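PDB 5I2U: cellulase from Soil metagenome, which probably hydrolyses the beta-1,4-glucosidic links of cellulose as a salt-tolerant glycoside hydrolase of family 5. Local coordinates for residues 134-144 / 171-182; 201-210 / 235-246. All blocks are in the same frame, centred on the assembly; numbering follows the deposited sequence.

Overall arrangement
Both contacts join neighbouring helices on the outside of the TIM barrel, one pair after the other along the chain. Interaction 1 sets helix 136-150 beside helix 169-186, the helices that follow the third and fourth barrel strands; interaction 2 sets the short helix 203-208 beside helix 230-241, which follow the fifth and sixth. Their centres lie about 21 Å apart, yet the two touch: K173 NZ of 171-182 makes a salt bridge of 3.0 Å to D209 OD1 of 201-210. Neither contact includes the magnesium site of G151, D187, D189 and N190; the side chain of F143 is about 12 Å from the ion. A phosphate, probably from the crystallisation liquor, accepts a hydrogen bond from the backbone N of V246 at interaction 2.

Interaction 1 (134-144 / 171-182); sequences KYTEEAKTFFA and EVKTYSEEVIAV
Y175 lays its ring along the start of the neighbouring helix, with CG anti to the backbone N (chi1 169°), which carries the ring toward 134-144. K134 CG lies 3.5 Å from Y175 CD2, T136 OG1 approaches the same CD2 obliquely, and the backbone N of Y135 comes up at the rim near the ring plane. At the far end of the ring, A139 CB is 3.3 Å from Y175 OH; a methyl suits this place because it leaves room for the hydroxyl, which bonds to the backbone O of I160. V179 CG2 lies over one face of the ring, toward its rim, and also meets A139 CB at 3.9 Å, while V179 CG1 rests against the F143 ring. Two salt bridges border this apolar seam. K134, bent at chi3 (84°), brings NZ to 2.6 Å from E171 OE2, where it meets the anti lone pair. Replacing K134 by an alanine would probably leave the E171 carboxylate without its cation and uncover part of the Y175 ring. K140 lays CG against V179 CG2 and V182 CG2, then runs extended to E178, its NZ reaching OE1 at 2.9 Å from above the carboxylate plane. The axes of 136-144 and 171-182 approach to 9.2 Å and cross at -23°, nearly parallel, as in successive helices of a TIM barrel; on their inner side A139 and Y175 both pack on F129 of strand 124-130.

Interaction 2 (201-210 / 235-246); sequences QDLHLVAEDP and RTDEAIAKGIPV. With PO4 (phosphate ion), chain J.
L203 CB meets A239 CB at 3.9 Å, and the alanines A207 and A239 fit the 8.9 Å approach of the axes of 203-208 and 235-241. L203 CD1 reaches T236 and V246; I244 CG2 lies 3.8 Å from V206 CG1, and its other branch runs along A207 to P210. R235 is held as firmly. Its chain, bent at chi3 (-70°), lays the guanidinium flat on the H204 ring, centres 4.0 Å apart, with L205 on the ring's opposite face; H204 ND1 is buried here without a partner in the model. R235 NH1 gives a straight bond of 2.9 Å to Q201 O, in the guanidinium plane but from above the carbonyl plane. D202 OD1 adds a salt bridge to R235 NH1 at 3.5 Å, while D202 OD2 bonds to H198. The loose side faces solvent, where exposed E208 OE2 and K242 NZ form only a long ion pair, 3.7 Å. V246 N bonds nearly straight (175°) to O4 of a phosphate, probably from the crystallisation liquor, at 3.0 Å. G243, whose positive phi suits glycine, closes helix 230-241 in a Schellman motif, and the chain enters strand 246-252, the helix-to-strand return of a beta/alpha barrel.

Interaction 1 (134-144 / 171-182)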
loop_
_atom_site.group_PDB
_atom_site.type_symbol
_atom_site.label_atom_id
_atom_site.label_comp_id
_atom_site.label_asym_id
_atom_site.label_seq_id
_atom_site.Cartn_x
_atom_site.Cartn_y
_atom_site.Cartn_z
ATOM N N LYS A 134 -1.368 16.733 -6.864
ATOM C CA LYS A 134 -2.812 16.643 -6.654
ATOM C C LYS A 134 -3.565 16.560 -7.985
ATOM O O LYS A 134 -3.494 17.487 -8.795
ATOM C CB LYS A 134 -3.292 17.861 -5.858
ATOM C CG LYS A 134 -4.681 17.677 -5.271
ATOM C CD LYS A 134 -5.133 18.897 -4.497
ATOM C CE LYS A 134 -5.723 19.936 -5.428
ATOM N NZ LYS A 134 -5.703 21.246 -4.755
ATOM N N TYR A 135 -4.288 15.459 -8.197
ATOM C CA TYR A 135 -5.012 15.181 -9.455
ATOM C C TYR A 135 -6.461 14.799 -9.147
ATOM O O TYR A 135 -6.904 13.658 -9.385
ATOM C CB TYR A 135 -4.320 14.056 -10.211
ATOM C CG TYR A 135 -2.899 14.355 -10.596
ATOM C CD1 TYR A 135 -2.604 15.334 -11.563
ATOM C CD2 TYR A 135 -1.834 13.661 -10.019
ATOM C CE1 TYR A 135 -1.288 15.616 -11.930
ATOM C CE2 TYR A 135 -0.518 13.923 -10.397
ATOM C CZ TYR A 135 -0.249 14.901 -11.346
ATOM O OH TYR A 135 1.060 15.162 -11.711
ATOM N N THR A 136 -7.197 15.782 -8.621
ATOM C CA THR A 136 -8.524 15.567 -8.023
ATOM C C THR A 136 -9.545 14.950 -8.980
ATOM O O THR A 136 -10.210 13.983 -8.636
ATOM C CB THR A 136 -9.094 16.885 -7.450
ATOM O OG1 THR A 136 -8.080 17.579 -6.713
ATOM C CG2 THR A 136 -10.264 16.615 -6.518
ATOM N N GLU A 137 -9.660 15.492 -10.181
ATOM C CA GLU A 137 -10.682 15.039 -11.133
ATOM C C GLU A 137 -10.343 13.673 -11.726
ATOM O O GLU A 137 -11.238 12.859 -11.977
ATOM C CB GLU A 137 -10.892 16.117 -12.231
ATOM C CG GLU A 137 -12.159 16.063 -13.092
ATOM C CD GLU A 137 -13.408 15.755 -12.277
ATOM O OE1 GLU A 137 -13.917 16.716 -11.681
ATOM O OE2 GLU A 137 -13.858 14.576 -12.201
ATOM N N GLU A 138 -9.049 13.407 -11.912
ATOM C CA GLU A 138 -8.583 12.115 -12.436
ATOM C C GLU A 138 -8.847 11.020 -11.396
ATOM O O GLU A 138 -9.263 9.896 -11.748
ATOM C CB GLU A 138 -7.072 12.106 -12.777
ATOM C CG GLU A 138 -6.334 13.423 -13.080
ATOM C CD GLU A 138 -6.718 14.217 -14.315
ATOM O OE1 GLU A 138 -7.587 13.795 -15.110
ATOM O OE2 GLU A 138 -6.089 15.302 -14.469
ATOM N N ALA A 139 -8.565 11.353 -10.127
ATOM C CA ALA A 139 -8.800 10.434 -9.010
ATOM C C ALA A 139 -10.282 10.051 -8.898
ATOM O O ALA A 139 -10.606 8.866 -8.787
ATOM C CB ALA A 139 -8.304 11.030 -7.699
ATOM N N LYS A 140 -11.168 11.045 -8.981
ATOM C CA LYS A 140 -12.611 10.787 -8.921
ATOM C C LYS A 140 -13.086 9.893 -10.046
ATOM O O LYS A 140 -13.853 8.974 -9.819
ATOM C CB LYS A 140 -13.410 12.089 -8.949
ATOM C CG LYS A 140 -13.264 12.935 -7.693
ATOM C CD LYS A 140 -13.750 14.356 -7.934
ATOM C CE LYS A 140 -13.895 15.101 -6.625
ATOM N NZ LYS A 140 -14.431 16.483 -6.784
ATOM N N THR A 141 -12.632 10.157 -11.264
ATOM C CA THR A 141 -13.076 9.356 -12.408
ATOM C C THR A 141 -12.515 7.954 -12.355
ATOM O O THR A 141 -13.211 7.005 -12.689
ATOM C CB THR A 141 -12.620 9.986 -13.713
ATOM O OG1 THR A 141 -12.767 11.406 -13.621
ATOM C CG2 THR A 141 -13.366 9.454 -14.932
ATOM N N PHE A 142 -11.244 7.842 -11.958
ATOM C CA PHE A 142 -10.577 6.551 -11.831
ATOM C C PHE A 142 -11.241 5.712 -10.738
ATOM O O PHE A 142 -11.616 4.561 -10.966
ATOM C CB PHE A 142 -9.079 6.720 -11.522
ATOM C CG PHE A 142 -8.389 5.426 -11.199
ATOM C CD1 PHE A 142 -8.248 4.442 -12.173
ATOM C CD2 PHE A 142 -7.937 5.157 -9.905
ATOM C CE1 PHE A 142 -7.643 3.236 -11.882
ATOM C CE2 PHE A 142 -7.329 3.945 -9.614
ATOM C CZ PHE A 142 -7.173 2.990 -10.612
ATOM N N PHE A 143 -11.390 6.290 -9.554
ATOM C CA PHE A 143 -11.922 5.511 -8.432
ATOM C C PHE A 143 -13.408 5.171 -8.578
ATOM O O PHE A 143 -13.829 4.113 -8.114
ATOM C CB PHE A 143 -11.579 6.160 -7.079
ATOM C CG PHE A 143 -10.170 5.867 -6.630
ATOM C CD1 PHE A 143 -9.788 4.566 -6.342
ATOM C CD2 PHE A 143 -9.215 6.878 -6.513
ATOM C CE1 PHE A 143 -8.487 4.271 -5.944
ATOM C CE2 PHE A 143 -7.917 6.589 -6.119
ATOM C CZ PHE A 143 -7.558 5.283 -5.834
ATOM N N ALA A 144 -14.182 6.041 -9.237
ATOM C CA ALA A 144 -15.567 5.727 -9.608
ATOM C C ALA A 144 -15.642 4.473 -10.478
ATOM O O ALA A 144 -16.455 3.579 -10.221
ATOM C CB ALA A 144 -16.224 6.909 -10.322
ATOM N N GLU A 171 -5.630 20.979 2.308
ATOM C CA GLU A 171 -5.795 20.753 0.863
ATOM C C GLU A 171 -5.915 19.251 0.512
ATOM O O GLU A 171 -6.641 18.875 -0.426
ATOM C CB GLU A 171 -4.629 21.380 0.104
ATOM C CG GLU A 171 -4.815 21.446 -1.405
ATOM C CD GLU A 171 -3.697 22.197 -2.112
ATOM O OE1 GLU A 171 -2.802 22.763 -1.439
ATOM O OE2 GLU A 171 -3.705 22.220 -3.361
ATOM N N VAL A 172 -5.204 18.418 1.272
ATOM C CA VAL A 172 -5.236 16.978 1.084
ATOM C C VAL A 172 -6.519 16.387 1.679
ATOM O O VAL A 172 -7.071 15.427 1.144
ATOM C CB VAL A 172 -3.976 16.291 1.687
ATOM C CG1 VAL A 172 -4.032 14.775 1.487
ATOM C CG2 VAL A 172 -2.706 16.855 1.053
ATOM N N LYS A 173 -6.981 16.953 2.789
ATOM C CA LYS A 173 -8.263 16.552 3.397
ATOM C C LYS A 173 -9.445 16.833 2.471
ATOM O O LYS A 173 -10.375 16.042 2.417
ATOM C CB LYS A 173 -8.477 17.275 4.733
ATOM C CG LYS A 173 -9.649 16.781 5.578
ATOM C CD LYS A 173 -9.957 17.776 6.687
ATOM C CE LYS A 173 -11.038 17.282 7.627
ATOM N NZ LYS A 173 -11.809 18.415 8.212
ATOM N N THR A 174 -9.417 17.971 1.776
ATOM C CA THR A 174 -10.487 18.349 0.847
ATOM C C THR A 174 -10.535 17.376 -0.317
ATOM O O THR A 174 -11.588 16.832 -0.625
ATOM C CB THR A 174 -10.288 19.781 0.315
ATOM O OG1 THR A 174 -10.101 20.686 1.419
ATOM C CG2 THR A 174 -11.497 20.236 -0.521
ATOM N N TYR A 175 -9.383 17.155 -0.946
ATOM C CA TYR A 175 -9.220 16.133 -1.980
ATOM C C TYR A 175 -9.785 14.797 -1.524
ATOM O O TYR A 175 -10.516 14.124 -2.260
ATOM C CB TYR A 175 -7.727 15.991 -2.307
ATOM C CG TYR A 175 -7.288 14.811 -3.171
ATOM C CD1 TYR A 175 -7.231 13.507 -2.654
ATOM C CD2 TYR A 175 -6.869 15.007 -4.481
ATOM C CE1 TYR A 175 -6.802 12.435 -3.423
ATOM C CE2 TYR A 175 -6.433 13.935 -5.264
ATOM C CZ TYR A 175 -6.395 12.650 -4.730
ATOM O OH TYR A 175 -5.964 11.583 -5.496
ATOM N N SER A 176 -9.438 14.434 -0.295
ATOM C CA SER A 176 -9.814 13.147 0.275
ATOM C C SER A 176 -11.312 13.034 0.544
ATOM O O SER A 176 -11.923 12.027 0.186
ATOM C CB SER A 176 -9.014 12.882 1.551
ATOM O OG SER A 176 -7.657 12.722 1.210
ATOM N N GLU A 177 -11.886 14.058 1.179
ATOM C CA GLU A 177 -13.357 14.156 1.370
ATOM C C GLU A 177 -14.088 13.988 0.033
ATOM O O GLU A 177 -15.016 13.190 -0.077
ATOM C CB GLU A 177 -13.755 15.497 2.017
ATOM C CG GLU A 177 -13.442 15.592 3.510
ATOM C CD GLU A 177 -13.420 17.018 4.069
ATOM O OE1 GLU A 177 -13.338 18.010 3.298
ATOM O OE2 GLU A 177 -13.474 17.149 5.312
ATOM N N GLU A 178 -13.624 14.707 -0.986
ATOM C CA GLU A 178 -14.263 14.677 -2.299
ATOM C C GLU A 178 -14.151 13.337 -3.036
ATOM O O GLU A 178 -15.123 12.885 -3.629
ATOM C CB GLU A 178 -13.740 15.819 -3.167
ATOM C CG GLU A 178 -14.272 17.176 -2.732
ATOM C CD GLU A 178 -13.770 18.328 -3.586
ATOM O OE1 GLU A 178 -13.303 18.094 -4.715
ATOM O OE2 GLU A 178 -13.855 19.482 -3.112
ATOM N N VAL A 179 -12.985 12.697 -2.966
ATOM C CA VAL A 179 -12.782 11.376 -3.578
ATOM C C VAL A 179 -13.507 10.293 -2.791
ATOM O O VAL A 179 -14.133 9.403 -3.385
ATOM C CB VAL A 179 -11.273 11.041 -3.716
ATOM C CG1 VAL A 179 -11.063 9.611 -4.192
ATOM C CG2 VAL A 179 -10.603 12.015 -4.681
ATOM N N ILE A 180 -13.408 10.355 -1.462
ATOM C CA ILE A 180 -14.157 9.433 -0.586
ATOM C C ILE A 180 -15.656 9.513 -0.882
ATOM O O ILE A 180 -16.332 8.479 -0.974
ATOM C CB ILE A 180 -13.901 9.713 0.923
ATOM C CG1 ILE A 180 -12.486 9.256 1.320
ATOM C CG2 ILE A 180 -14.926 9.011 1.827
ATOM C CD1 ILE A 180 -11.978 9.899 2.598
ATOM N N ALA A 181 -16.167 10.739 -1.016
ATOM C CA ALA A 181 -17.590 10.964 -1.344
ATOM C C ALA A 181 -17.996 10.224 -2.603
ATOM O O ALA A 181 -19.013 9.546 -2.607
ATOM C CB ALA A 181 -17.891 12.452 -1.489
ATOM N N VAL A 182 -17.167 10.300 -3.643
ATOM C CA VAL A 182 -17.443 9.577 -4.885
ATOM C C VAL A 182 -17.394 8.066 -4.691
ATOM O O VAL A 182 -18.244 7.360 -5.225
ATOM C CB VAL A 182 -16.470 9.967 -6.017
ATOM C CG1 VAL A 182 -16.681 9.087 -7.244
ATOM C CG2 VAL A 182 -16.652 11.433 -6.402
#

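Interaction 2 (201-210 / 235-246)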
loop_
_atom_site.group_PDB
_atom_site.type_symbol
_atom_site.label_atom_id
_atom_site.label_comp_id
_atom_site.label_asym_id
_atom_site.label_seq_id
_atom_site.Cartn_x
_atom_site.Cartn_y
_atom_site.Cartn_z
ATOM N N GLN A 201 3.888 11.400 6.335
ATOM C CA GLN A 201 4.535 11.585 7.648
ATOM C C GLN A 201 3.772 12.524 8.589
ATOM O O GLN A 201 4.004 12.494 9.790
ATOM C CB GLN A 201 5.962 12.101 7.473
ATOM C CG GLN A 201 6.906 11.116 6.787
ATOM C CD GLN A 201 8.210 11.749 6.348
ATOM O OE1 GLN A 201 8.610 12.795 6.861
ATOM N NE2 GLN A 201 8.871 11.132 5.376
ATOM N N ASP A 202 2.840 13.323 8.067
ATOM C CA ASP A 202 2.152 14.342 8.873
ATOM C C ASP A 202 0.856 13.845 9.503
ATOM O O ASP A 202 -0.183 14.480 9.380
ATOM C CB ASP A 202 1.901 15.601 8.041
ATOM C CG ASP A 202 3.180 16.262 7.602
ATOM O OD1 ASP A 202 4.238 15.924 8.165
ATOM O OD2 ASP A 202 3.144 17.120 6.691
ATOM N N LEU A 203 0.948 12.733 10.222
ATOM C CA LEU A 203 -0.186 12.181 10.948
ATOM C C LEU A 203 -0.617 13.071 12.110
ATOM O O LEU A 203 -1.794 13.097 12.457
ATOM C CB LEU A 203 0.144 10.782 11.480
ATOM C CG LEU A 203 0.381 9.672 10.459
ATOM C CD1 LEU A 203 0.869 8.437 11.189
ATOM C CD2 LEU A 203 -0.876 9.359 9.667
ATOM N N HIS A 204 0.342 13.742 12.744
ATOM C CA HIS A 204 0.064 14.793 13.740
ATOM C C HIS A 204 -0.860 15.941 13.246
ATOM O O HIS A 204 -1.627 16.487 14.043
ATOM C CB HIS A 204 1.376 15.370 14.296
ATOM C CG HIS A 204 2.105 16.271 13.344
ATOM N ND1 HIS A 204 2.357 15.931 12.030
ATOM C CD2 HIS A 204 2.655 17.492 13.526
ATOM C CE1 HIS A 204 3.012 16.913 11.440
ATOM N NE2 HIS A 204 3.207 17.872 12.327
ATOM N N LEU A 205 -0.796 16.289 11.955
ATOM C CA LEU A 205 -1.752 17.230 11.362
ATOM C C LEU A 205 -3.131 16.582 11.188
ATOM O O LEU A 205 -4.160 17.212 11.426
ATOM C CB LEU A 205 -1.249 17.767 10.017
ATOM C CG LEU A 205 0.006 18.653 10.004
ATOM C CD1 LEU A 205 0.176 19.318 8.638
ATOM C CD2 LEU A 205 -0.006 19.713 11.106
ATOM N N VAL A 206 -3.133 15.321 10.766
ATOM C CA VAL A 206 -4.361 14.512 10.670
ATOM C C VAL A 206 -5.035 14.379 12.044
ATOM O O VAL A 206 -6.253 14.493 12.148
ATOM C CB VAL A 206 -4.064 13.104 10.058
ATOM C CG1 VAL A 206 -5.238 12.126 10.216
ATOM C CG2 VAL A 206 -3.646 13.238 8.591
ATOM N N ALA A 207 -4.234 14.128 13.081
ATOM C CA ALA A 207 -4.736 13.993 14.460
ATOM C C ALA A 207 -5.543 15.214 14.913
ATOM O O ALA A 207 -6.611 15.065 15.504
ATOM C CB ALA A 207 -3.582 13.734 15.422
ATOM N N GLU A 208 -5.039 16.404 14.579
ATOM C CA GLU A 208 -5.689 17.675 14.911
ATOM C C GLU A 208 -6.949 18.002 14.096
ATOM O O GLU A 208 -7.836 18.680 14.604
ATOM C CB GLU A 208 -4.678 18.821 14.788
ATOM C CG GLU A 208 -3.718 18.897 15.966
ATOM C CD GLU A 208 -4.409 19.397 17.227
ATOM O OE1 GLU A 208 -4.859 20.570 17.226
ATOM O OE2 GLU A 208 -4.514 18.617 18.205
ATOM N N ASP A 209 -7.025 17.506 12.858
ATOM C CA ASP A 209 -8.108 17.822 11.922
ATOM C C ASP A 209 -8.511 16.585 11.061
ATOM O O ASP A 209 -8.325 16.579 9.838
ATOM C CB ASP A 209 -7.636 18.997 11.045
ATOM C CG ASP A 209 -8.702 19.516 10.079
ATOM O OD1 ASP A 209 -9.920 19.398 10.355
ATOM O OD2 ASP A 209 -8.303 20.085 9.045
ATOM N N PRO A 210 -9.080 15.544 11.683
ATOM C CA PRO A 210 -9.428 14.339 10.915
ATOM C C PRO A 210 -10.675 14.489 10.064
ATOM O O PRO A 210 -11.482 15.385 10.298
ATOM C CB PRO A 210 -9.666 13.286 12.004
ATOM C CG PRO A 210 -10.138 14.077 13.171
ATOM C CD PRO A 210 -9.336 15.360 13.122
ATOM N N ARG A 235 5.471 9.810 16.635
ATOM C CA ARG A 235 4.402 10.568 15.986
ATOM C C ARG A 235 3.220 9.678 15.601
ATOM O O ARG A 235 2.072 10.043 15.841
ATOM C CB ARG A 235 4.910 11.263 14.740
ATOM C CG ARG A 235 3.855 12.126 14.075
ATOM C CD ARG A 235 4.413 12.815 12.851
ATOM N NE ARG A 235 5.383 13.839 13.199
ATOM C CZ ARG A 235 5.984 14.640 12.320
ATOM N NH1 ARG A 235 5.724 14.542 11.013
ATOM N NH2 ARG A 235 6.860 15.550 12.754
ATOM N N THR A 236 3.505 8.518 15.018
ATOM C CA THR A 236 2.444 7.593 14.622
ATOM C C THR A 236 1.679 7.076 15.843
ATOM O O THR A 236 0.448 7.063 15.828
ATOM C CB THR A 236 2.999 6.427 13.763
ATOM O OG1 THR A 236 3.574 6.965 12.555
ATOM C CG2 THR A 236 1.912 5.441 13.393
ATOM N N ASP A 237 2.399 6.659 16.887
ATOM C CA ASP A 237 1.767 6.227 18.148
ATOM C C ASP A 237 0.858 7.304 18.755
ATOM O O ASP A 237 -0.270 7.012 19.177
ATOM C CB ASP A 237 2.819 5.808 19.186
ATOM C CG ASP A 237 3.316 4.379 19.002
ATOM O OD1 ASP A 237 2.587 3.519 18.458
ATOM O OD2 ASP A 237 4.454 4.099 19.437
ATOM N N GLU A 238 1.364 8.535 18.802
ATOM C CA GLU A 238 0.587 9.705 19.245
ATOM C C GLU A 238 -0.713 9.925 18.472
ATOM O O GLU A 238 -1.719 10.335 19.063
ATOM C CB GLU A 238 1.432 10.971 19.130
ATOM N N ALA A 239 -0.679 9.685 17.157
ATOM C CA ALA A 239 -1.874 9.802 16.317
ATOM C C ALA A 239 -2.867 8.679 16.613
ATOM O O ALA A 239 -4.067 8.931 16.767
ATOM C CB ALA A 239 -1.498 9.812 14.846
ATOM N N ILE A 240 -2.359 7.453 16.721
ATOM C CA ILE A 240 -3.186 6.296 17.104
ATOM C C ILE A 240 -3.916 6.527 18.437
ATOM O O ILE A 240 -5.095 6.172 18.564
ATOM C CB ILE A 240 -2.355 4.987 17.199
ATOM C CG1 ILE A 240 -1.811 4.579 15.819
ATOM C CG2 ILE A 240 -3.192 3.844 17.773
ATOM C CD1 ILE A 240 -0.584 3.692 15.871
ATOM N N ALA A 241 -3.203 7.099 19.415
ATOM C CA ALA A 241 -3.773 7.463 20.730
ATOM C C ALA A 241 -4.918 8.481 20.614
ATOM O O ALA A 241 -5.933 8.360 21.302
ATOM C CB ALA A 241 -2.684 8.000 21.651
ATOM N N LYS A 242 -4.770 9.450 19.710
ATOM C CA LYS A 242 -5.855 10.389 19.397
ATOM C C LYS A 242 -6.926 9.828 18.431
ATOM O O LYS A 242 -7.695 10.598 17.851
ATOM C CB LYS A 242 -5.272 11.699 18.856
ATOM C CG LYS A 242 -4.393 12.431 19.853
ATOM C CD LYS A 242 -3.824 13.700 19.245
ATOM C CE LYS A 242 -3.041 14.507 20.265
ATOM N NZ LYS A 242 -2.627 15.819 19.696
ATOM N N GLY A 243 -6.989 8.504 18.265
ATOM C CA GLY A 243 -8.033 7.861 17.454
ATOM C C GLY A 243 -7.844 7.849 15.936
ATOM O O GLY A 243 -8.821 7.739 15.203
ATOM N N ILE A 244 -6.600 7.942 15.467
ATOM C CA ILE A 244 -6.288 7.876 14.035
ATOM C C ILE A 244 -5.878 6.442 13.653
ATOM O O ILE A 244 -4.834 5.960 14.112
ATOM C CB ILE A 244 -5.159 8.864 13.676
ATOM C CG1 ILE A 244 -5.515 10.302 14.124
ATOM C CG2 ILE A 244 -4.869 8.843 12.183
ATOM C CD1 ILE A 244 -6.864 10.827 13.645
ATOM N N PRO A 245 -6.696 5.751 12.826
ATOM C CA PRO A 245 -6.253 4.455 12.325
ATOM C C PRO A 245 -5.098 4.608 11.330
ATOM O O PRO A 245 -5.140 5.508 10.482
ATOM C CB PRO A 245 -7.501 3.884 11.630
ATOM C CG PRO A 245 -8.626 4.808 11.957
ATOM C CD PRO A 245 -7.998 6.123 12.244
ATOM N N VAL A 246 -4.099 3.727 11.433
ATOM C CA VAL A 246 -2.860 3.801 10.657
ATOM C C VAL A 246 -2.563 2.491 9.919
ATOM O O VAL A 246 -2.484 1.427 10.533
ATOM C CB VAL A 246 -1.666 4.119 11.575
ATOM C CG1 VAL A 246 -0.348 4.116 10.791
ATOM C CG2 VAL A 246 -1.891 5.458 12.270
HETATM P P PO4 J . -3.715 0.597 14.227
HETATM O O1 PO4 J . -2.744 -0.077 13.305
HETATM O O2 PO4 J . -2.971 1.366 15.295
HETATM O O3 PO4 J . -4.577 -0.466 14.867
HETATM O O4 PO4 J . -4.536 1.567 13.417
#